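Local coordinates for quinoline 2-oxidoreductase small subunit (Pseudomonas putida, PDB 1T3Q), which carries two [2Fe-2S] clusters and probably relays electrons from the molybdenum centre toward the flavin in this quinoline-oxidising molybdenum hydroxylase, at residues D131-R134 against E135-G139; I154-P157 against A158-E161. One frame throughout, in Å; residues are numbered along the deposited sequence.

Contact 1 (D131-R134 against E135-G139)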
ATOM      1  N   ASP A 131      39.768  -3.431  19.663  1.00 20.99           N
ATOM      2  CA  ASP A 131      40.259  -2.057  19.569  1.00 21.86           C
ATOM      3  C   ASP A 131      40.372  -1.591  18.127  1.00 21.80           C
ATOM      4  O   ASP A 131      40.047  -0.448  17.814  1.00 21.28           O
ATOM      5  CB  ASP A 131      41.623  -1.922  20.252  1.00 23.76           C
ATOM      6  CG  ASP A 131      41.502  -1.717  21.747  1.00 27.09           C
ATOM      7  OD1 ASP A 131      42.530  -1.817  22.449  1.00 29.87           O
ATOM      8  OD2 ASP A 131      40.381  -1.442  22.219  1.00 29.78           O
ATOM      9  N   GLU A 132      40.841  -2.477  17.255  1.00 21.67           N
ATOM     10  CA  GLU A 132      40.982  -2.151  15.845  1.00 21.69           C
ATOM     11  C   GLU A 132      39.605  -1.896  15.235  1.00 21.26           C
ATOM     12  O   GLU A 132      39.427  -0.968  14.440  1.00 21.09           O
ATOM     13  CB  GLU A 132      41.701  -3.295  15.112  1.00 24.81           C
ATOM     14  CG  GLU A 132      43.179  -3.410  15.504  1.00 30.03           C
ATOM     15  CD  GLU A 132      43.853  -4.705  15.050  1.00 33.27           C
ATOM     16  OE1 GLU A 132      45.094  -4.790  15.184  1.00 37.18           O
ATOM     17  OE2 GLU A 132      43.162  -5.634  14.576  1.00 32.23           O
ATOM     18  N   VAL A 133      38.630  -2.715  15.612  1.00 20.52           N
ATOM     19  CA  VAL A 133      37.281  -2.546  15.090  1.00 21.20           C
ATOM     20  C   VAL A 133      36.690  -1.221  15.577  1.00 20.82           C
ATOM     21  O   VAL A 133      36.138  -0.459  14.786  1.00 19.66           O
ATOM     22  CB  VAL A 133      36.358  -3.713  15.503  1.00 19.93           C
ATOM     23  CG1 VAL A 133      34.945  -3.472  14.976  1.00 19.16           C
ATOM     24  CG2 VAL A 133      36.896  -5.029  14.933  1.00 20.10           C
ATOM     25  N   ARG A 134      36.816  -0.937  16.869  1.00 20.80           N
ATOM     26  CA  ARG A 134      36.280   0.315  17.398  1.00 20.90           C
ATOM     27  C   ARG A 134      36.913   1.513  16.693  1.00 21.44           C
ATOM     28  O   ARG A 134      36.244   2.513  16.432  1.00 19.51           O
ATOM     29  CB  ARG A 134      36.504   0.405  18.913  1.00 19.56           C
ATOM     30  CG  ARG A 134      35.521  -0.446  19.731  1.00 19.28           C
ATOM     31  CD  ARG A 134      35.810  -0.362  21.227  1.00 21.01           C
ATOM     32  NE  ARG A 134      34.886  -1.159  22.036  1.00 20.91           N
ATOM     33  CZ  ARG A 134      33.649  -0.788  22.359  1.00 21.99           C
ATOM     34  NH1 ARG A 134      33.170   0.375  21.941  1.00 21.48           N
ATOM     35  NH2 ARG A 134      32.893  -1.576  23.110  1.00 21.66           N
ATOM     36  N   GLU A 135      38.198   1.396  16.369  1.00 22.00           N
ATOM     37  CA  GLU A 135      38.925   2.461  15.689  1.00 23.78           C
ATOM     38  C   GLU A 135      38.409   2.706  14.282  1.00 21.94           C
ATOM     39  O   GLU A 135      38.118   3.842  13.904  1.00 23.54           O
ATOM     40  CB  GLU A 135      40.417   2.120  15.627  1.00 27.45           C
ATOM     41  CG  GLU A 135      41.084   2.089  16.985  1.00 34.92           C
ATOM     42  CD  GLU A 135      42.472   1.477  16.955  1.00 39.50           C
ATOM     43  OE1 GLU A 135      43.119   1.437  18.027  1.00 42.54           O
ATOM     44  OE2 GLU A 135      42.915   1.031  15.872  1.00 41.57           O
ATOM     45  N   VAL A 136      38.295   1.644  13.496  1.00 20.49           N
ATOM     46  CA  VAL A 136      37.824   1.787  12.127  1.00 20.88           C
ATOM     47  C   VAL A 136      36.331   2.101  12.045  1.00 21.62           C
ATOM     48  O   VAL A 136      35.892   2.804  11.136  1.00 19.86           O
ATOM     49  CB  VAL A 136      38.129   0.521  11.306  1.00 21.90           C
ATOM     50  CG1 VAL A 136      37.748   0.741   9.845  1.00 20.96           C
ATOM     51  CG2 VAL A 136      39.614   0.190  11.415  1.00 24.08           C
ATOM     52  N   MET A 137      35.552   1.599  13.001  1.00 20.93           N
ATOM     53  CA  MET A 137      34.109   1.839  12.998  1.00 20.37           C
ATOM     54  C   MET A 137      33.744   3.194  13.613  1.00 19.15           C
ATOM     55  O   MET A 137      32.571   3.567  13.631  1.00 21.17           O
ATOM     56  CB  MET A 137      33.381   0.729  13.771  1.00 20.69           C
ATOM     57  CG  MET A 137      33.554  -0.697  13.225  1.00 22.18           C
ATOM     58  SD  MET A 137      32.951  -0.944  11.539  1.00 23.40           S
ATOM     59  CE  MET A 137      31.172  -0.599  11.740  1.00 21.19           C
ATOM     60  N   SER A 138      34.739   3.937  14.092  1.00 18.92           N
ATOM     61  CA  SER A 138      34.485   5.229  14.734  1.00 20.45           C
ATOM     62  C   SER A 138      33.848   6.275  13.823  1.00 20.94           C
ATOM     63  O   SER A 138      33.428   7.336  14.290  1.00 23.57           O
ATOM     64  CB  SER A 138      35.778   5.797  15.342  1.00 21.07           C
ATOM     65  OG  SER A 138      36.706   6.192  14.351  1.00 23.52           O
ATOM     66  N   GLY A 139      33.778   5.975  12.530  1.00 20.06           N
ATOM     67  CA  GLY A 139      33.176   6.894  11.581  1.00 18.71           C
ATOM     68  C   GLY A 139      31.736   6.536  11.249  1.00 18.44           C
ATOM     69  O   GLY A 139      31.130   7.131  10.357  1.00 19.45           O
TER

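Contact 2 (I154-P157 against A158-E161)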
ATOM      1  N   ILE A 154      31.228  -8.244  14.699  1.00 18.85           N
ATOM      2  CA  ILE A 154      32.342  -8.209  13.755  1.00 20.15           C
ATOM      3  C   ILE A 154      33.516  -9.116  14.133  1.00 19.90           C
ATOM      4  O   ILE A 154      34.214  -9.627  13.255  1.00 20.59           O
ATOM      5  CB  ILE A 154      32.854  -6.762  13.576  1.00 20.10           C
ATOM      6  CG1 ILE A 154      31.731  -5.895  13.000  1.00 17.69           C
ATOM      7  CG2 ILE A 154      34.083  -6.739  12.658  1.00 19.16           C
ATOM      8  CD1 ILE A 154      32.016  -4.408  13.025  1.00 16.37           C
ATOM      9  N   THR A 155      33.723  -9.325  15.430  1.00 18.46           N
ATOM     10  CA  THR A 155      34.823 -10.164  15.897  1.00 20.18           C
ATOM     11  C   THR A 155      34.408 -11.604  16.165  1.00 19.00           C
ATOM     12  O   THR A 155      35.199 -12.395  16.677  1.00 20.25           O
ATOM     13  CB  THR A 155      35.459  -9.594  17.187  1.00 20.70           C
ATOM     14  OG1 THR A 155      34.447  -9.405  18.186  1.00 20.84           O
ATOM     15  CG2 THR A 155      36.144  -8.268  16.902  1.00 20.75           C
ATOM     16  N   ASP A 156      33.169 -11.938  15.823  1.00 18.46           N
ATOM     17  CA  ASP A 156      32.651 -13.290  16.018  1.00 20.22           C
ATOM     18  C   ASP A 156      33.517 -14.262  15.218  1.00 19.64           C
ATOM     19  O   ASP A 156      33.831 -14.009  14.056  1.00 17.37           O
ATOM     20  CB  ASP A 156      31.201 -13.368  15.532  1.00 20.69           C
ATOM     21  CG  ASP A 156      30.569 -14.719  15.795  1.00 24.37           C
ATOM     22  OD1 ASP A 156      29.928 -14.879  16.852  1.00 23.66           O
ATOM     23  OD2 ASP A 156      30.718 -15.626  14.944  1.00 24.06           O
ATOM     24  N   PRO A 157      33.897 -15.400  15.822  1.00 22.14           N
ATOM     25  CA  PRO A 157      34.736 -16.383  15.124  1.00 21.91           C
ATOM     26  C   PRO A 157      34.165 -16.937  13.815  1.00 21.77           C
ATOM     27  O   PRO A 157      34.920 -17.285  12.912  1.00 22.86           O
ATOM     28  CB  PRO A 157      34.963 -17.461  16.188  1.00 23.78           C
ATOM     29  CG  PRO A 157      33.726 -17.369  17.043  1.00 24.94           C
ATOM     30  CD  PRO A 157      33.527 -15.878  17.169  1.00 21.92           C
ATOM     31  N   ALA A 158      32.842 -17.012  13.703  1.00 20.04           N
ATOM     32  CA  ALA A 158      32.216 -17.507  12.479  1.00 21.07           C
ATOM     33  C   ALA A 158      32.407 -16.484  11.360  1.00 21.60           C
ATOM     34  O   ALA A 158      32.504 -16.841  10.181  1.00 20.37           O
ATOM     35  CB  ALA A 158      30.734 -17.768  12.705  1.00 20.13           C
ATOM     36  N   VAL A 159      32.455 -15.209  11.739  1.00 21.16           N
ATOM     37  CA  VAL A 159      32.658 -14.128  10.779  1.00 21.48           C
ATOM     38  C   VAL A 159      34.096 -14.164  10.264  1.00 22.24           C
ATOM     39  O   VAL A 159      34.343 -14.027   9.062  1.00 22.90           O
ATOM     40  CB  VAL A 159      32.383 -12.744  11.426  1.00 22.19           C
ATOM     41  CG1 VAL A 159      32.814 -11.627  10.487  1.00 21.61           C
ATOM     42  CG2 VAL A 159      30.907 -12.613  11.745  1.00 20.31           C
ATOM     43  N   ALA A 160      35.042 -14.353  11.178  1.00 22.76           N
ATOM     44  CA  ALA A 160      36.449 -14.419  10.805  1.00 25.52           C
ATOM     45  C   ALA A 160      36.665 -15.586   9.843  1.00 26.78           C
ATOM     46  O   ALA A 160      37.377 -15.460   8.849  1.00 28.27           O
ATOM     47  CB  ALA A 160      37.316 -14.591  12.052  1.00 25.11           C
ATOM     48  N   GLU A 161      36.041 -16.720  10.143  1.00 27.23           N
ATOM     49  CA  GLU A 161      36.159 -17.905   9.301  1.00 29.03           C
ATOM     50  C   GLU A 161      35.609 -17.629   7.902  1.00 28.62           C
ATOM     51  O   GLU A 161      36.240 -17.965   6.896  1.00 28.00           O
ATOM     52  CB  GLU A 161      35.410 -19.078   9.942  1.00 31.55           C
ATOM     53  CG  GLU A 161      35.299 -20.321   9.062  1.00 37.60           C
ATOM     54  CD  GLU A 161      36.643 -20.959   8.743  1.00 41.58           C
ATOM     55  OE1 GLU A 161      36.668 -21.915   7.934  1.00 45.06           O
ATOM     56  OE2 GLU A 161      37.673 -20.515   9.298  1.00 42.34           O
TER

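Contact 1 (D131-R134 against E135-G139)
V133 and M137 sit at the C-terminal end of a short helix in the [2Fe-2S] binding domain, where their side chains run alongside one another from adjacent turns, with V133 CG1 3.6 Å from M137 CG. The valine's CG1 is anti to its backbone N (chi1 178°), which brings this branch to the methionine. M137 is a folded chain, flexible and unbranched, suited to filling an irregular interior; its side chain is about 8 Å from that of C110, which binds the second cluster.

The polar contacts are those of the last turn of helix 130-136. V136 N donates to E132 O over 3.0 Å, and M137 N to V133 O over 2.8 Å. At the end, S138 OG turns back and gives its hydrogen to E135 O at 2.8 Å, tilted 25° from the carbonyl plane; a small hydroxyl residue suits this place, where it occupies a carbonyl of the helix's final turn.

Charged groups take other sides. E132 OE2 accepts from S129 N near the helix start, and R134 makes a salt bridge to D721 of the large subunit. V133 and M137 face I154 of helix 148-154, while M137 also meets M114, T117 and I121 of helix 111-124.

Contact 2 (I154-P157 against A158-E161)
The backbone leaves helical angles at T155, extends at D156 and winds up again from P157, so that D156 O receives A160 N at 3.1 Å in the first turn of helix 157-164. This is a helix N-cap, with D156 as the capping residue between helix 148-154 and helix 157-164.

The cap itself is a side-chain bond: A158 N donates to D156 OD2 over 2.8 Å. With CG anti to the backbone N (chi1 -176°), the carboxylate reaches forward to the amide of the first turn. The donor meets OD2 on the anti side and 35° out of the carboxylate plane. The bond is somewhat bent, its N-H...O angle being 143°. Aspartate suits the place because its short chain can reach an amide two residues on, and its negative charge would be expected to interact favourably with the positive end of the helix dipole. OD2 has a second partner in R101 of helix 94-101, a salt bridge that ties the cap to that helix.

P157 follows at the first helical position, where the absence of an amide hydrogen costs nothing and the ring restrains phi near its helical value. Its carbonyl oxygen takes E161 N at 3.0 Å, while D156 O also receives a weak bond from V159 N.

The apolar side chains turn to neighbouring helices. I154 points away from the new helix, onto A118 and L122 of helix 111-124, and V159 reaches L122 as well. The branched side chain of V159 also reaches back to the end of the preceding helix and to the cap residue: its CG1 lies 3.7 Å from I154 O, and its CG2 stands 3.9 Å from D156 CB.

From the N terminus, contact 1 comes first, over the last turns of helix 130-136 and the residues leaving it; the chain then passes C142 and C144 of the second cluster site and runs through helix 148-154 to contact 2, which turns it into helix 157-164. The two are in series, neither nested nor crossed, and each joins neighbours in sequence without enclosing a long loop. In space they meet through I154, whose CD1 lies 3.6 Å from V133 CG1, and T155 CG2 packs on V133 CG2. Helix 130-136 is thereby joined to the end of helix 148-154, with helix 111-124 receiving side chains from both contacts.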